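PDB 5K5D: ParB domain protein nuclease from Sulfolobus solfataricus, which probably acts in archaeal DNA partition as a ParB-N domain protein of the pNOB8 type, possibly with nuclease activity. Local coordinates for residues L107-R112 against P217-F222. The protein carries 4 engineered substitutions. Sequence-based numbering, arbitrary orientation.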
# COMPACT_ATOMS: atom_id res chain seq x y z
N LEU B 107 0.88 3.76 11.78
CA LEU B 107 0.56 4.15 10.40
C LEU B 107 -0.90 4.60 10.27
O LEU B 107 -1.82 3.86 10.62
CB LEU B 107 0.84 2.99 9.44
CG LEU B 107 2.28 2.74 9.00
CD1 LEU B 107 3.24 2.79 10.18
CD2 LEU B 107 2.39 1.41 8.26
N ASP B 108 -1.11 5.81 9.76
CA ASP B 108 -2.46 6.31 9.54
C ASP B 108 -3.16 5.51 8.43
O ASP B 108 -2.54 4.68 7.77
CB ASP B 108 -2.44 7.80 9.19
CG ASP B 108 -2.35 8.05 7.70
OD1 ASP B 108 -2.47 7.08 6.93
OD2 ASP B 108 -2.16 9.22 7.31
N LYS B 109 -4.45 5.76 8.24
CA LYS B 109 -5.25 4.98 7.30
C LYS B 109 -4.73 5.10 5.86
O LYS B 109 -4.80 4.15 5.08
CB LYS B 109 -6.72 5.38 7.38
CG LYS B 109 -7.70 4.41 6.72
CD LYS B 109 -9.14 4.82 6.99
CE LYS B 109 -10.13 3.82 6.41
NZ LYS B 109 -9.89 3.58 4.96
N ASN B 110 -4.19 6.27 5.53
CA ASN B 110 -3.71 6.56 4.17
C ASN B 110 -2.34 5.97 3.86
O ASN B 110 -2.02 5.69 2.71
CB ASN B 110 -3.70 8.07 3.92
CG ASN B 110 -5.09 8.65 3.80
OD1 ASN B 110 -5.76 8.89 4.80
ND2 ASN B 110 -5.54 8.88 2.57
N GLU B 111 -1.54 5.78 4.90
CA GLU B 111 -0.20 5.23 4.73
C GLU B 111 -0.27 3.72 4.57
O GLU B 111 0.53 3.12 3.86
CB GLU B 111 0.69 5.61 5.91
CG GLU B 111 0.99 7.09 5.99
CD GLU B 111 1.50 7.52 7.36
OE1 GLU B 111 2.14 8.59 7.45
OE2 GLU B 111 1.27 6.78 8.34
N ARG B 112 -1.24 3.09 5.25
CA ARG B 112 -1.41 1.65 5.14
C ARG B 112 -2.08 1.28 3.82
O ARG B 112 -1.79 0.23 3.24
CB ARG B 112 -2.21 1.10 6.32
CG ARG B 112 -3.67 1.48 6.32
CD ARG B 112 -4.43 0.70 7.38
NE ARG B 112 -3.83 0.87 8.70
CZ ARG B 112 -4.28 0.27 9.80
NH1 ARG B 112 -5.34 -0.53 9.74
NH2 ARG B 112 -3.68 0.48 10.96
N PRO B 217 -9.04 11.28 2.08
CA PRO B 217 -9.71 10.08 2.58
C PRO B 217 -10.28 9.24 1.44
O PRO B 217 -10.82 9.79 0.48
CB PRO B 217 -10.84 10.64 3.45
CG PRO B 217 -10.38 12.00 3.83
CD PRO B 217 -9.64 12.51 2.62
N LEU B 218 -10.16 7.92 1.56
CA LEU B 218 -10.69 7.00 0.56
C LEU B 218 -12.17 7.22 0.32
O LEU B 218 -12.61 7.50 -0.80
CB LEU B 218 -10.46 5.56 1.00
CG LEU B 218 -11.19 4.48 0.20
CD1 LEU B 218 -10.76 4.50 -1.26
CD2 LEU B 218 -10.97 3.10 0.81
N ASP B 219 -12.95 7.09 1.39
CA ASP B 219 -14.40 7.14 1.28
C ASP B 219 -14.84 8.45 0.64
O ASP B 219 -15.87 8.51 -0.05
CB ASP B 219 -15.02 6.96 2.67
CG ASP B 219 -14.36 5.83 3.44
OD1 ASP B 219 -14.81 4.68 3.31
OD2 ASP B 219 -13.37 6.10 4.16
N GLN B 220 -14.04 9.49 0.85
CA GLN B 220 -14.28 10.79 0.25
C GLN B 220 -13.92 10.76 -1.24
O GLN B 220 -14.61 11.35 -2.06
CB GLN B 220 -13.45 11.85 0.97
CG GLN B 220 -13.93 13.26 0.74
CD GLN B 220 -15.34 13.48 1.25
OE1 GLN B 220 -15.60 13.34 2.45
NE2 GLN B 220 -16.26 13.80 0.35
N ALA B 221 -12.83 10.08 -1.57
CA ALA B 221 -12.40 9.95 -2.96
C ALA B 221 -13.41 9.15 -3.76
O ALA B 221 -13.66 9.44 -4.93
CB ALA B 221 -11.04 9.29 -3.03
N PHE B 222 -13.99 8.14 -3.12
CA PHE B 222 -14.94 7.27 -3.79
C PHE B 222 -16.28 7.97 -4.04
O PHE B 222 -16.96 7.71 -5.03
CB PHE B 222 -15.16 5.99 -2.98
CG PHE B 222 -16.00 4.97 -3.67
CD1 PHE B 222 -15.44 4.09 -4.59
CD2 PHE B 222 -17.36 4.90 -3.42
CE1 PHE B 222 -16.22 3.16 -5.23
CE2 PHE B 222 -18.14 3.97 -4.07
CZ PHE B 222 -17.57 3.10 -4.97
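The amide nitrogen ND2 of Asn110 donates hydrogen bonds to two backbone carbonyls, Val209 O and Val216 O; the second carbonyl belongs to the peptide group of Pro217 N and brings the amide to the start of the 217-222 segment. The resulting approach of Asn110 ND2 to Pro217 N is loose, at 4.3 Å, and proline nitrogen carries no hydrogen to donate. An asparagine suits the spot because one NH2 group offers two hydrogens to two carbonyls without bringing in a charge. Lys109 reaches across beside it, its chain extended as far as CE and then bent at the ammonium end (chi4 -54°). Lys109 NZ comes to 4.3 Å from Leu218 CD2 and 4.4 Å from Asp219 OD2, too far for a salt bridge to that carboxylate, though the opposite charges probably attract. Lys109 NZ has its salt bridge with Asp191 OD1 on helix 189-201, while Asp219 OD1 pairs with Lys194 of the same helix; the two acids lie close together, and their lysine partners probably offset the repulsion. Two helix starts meet here: helix 109-128 faces the first turn of helix 218-230, in the family's second domain, with the CA atoms of Asn110 and Pro217 7.1 Å apart. Asp108 and Glu111 form a capping box on the former, in which Asp108 N donates to Glu111 OE2 at 2.9 Å, from above the carboxylate plane by 38°. Asp108 OD2 also makes a salt bridge with Lys215, two residues before Pro217, adding an ionic link between the two helix starts. Proline fits the N-cap of the second helix, where no amide hydrogen is needed for helical bonding, and Pro217 O accepts from Ala221 N. Leu218, buried, packs its side chain on Asp191 and Leu198 of helix 189-201, a place that suits an apolar residue.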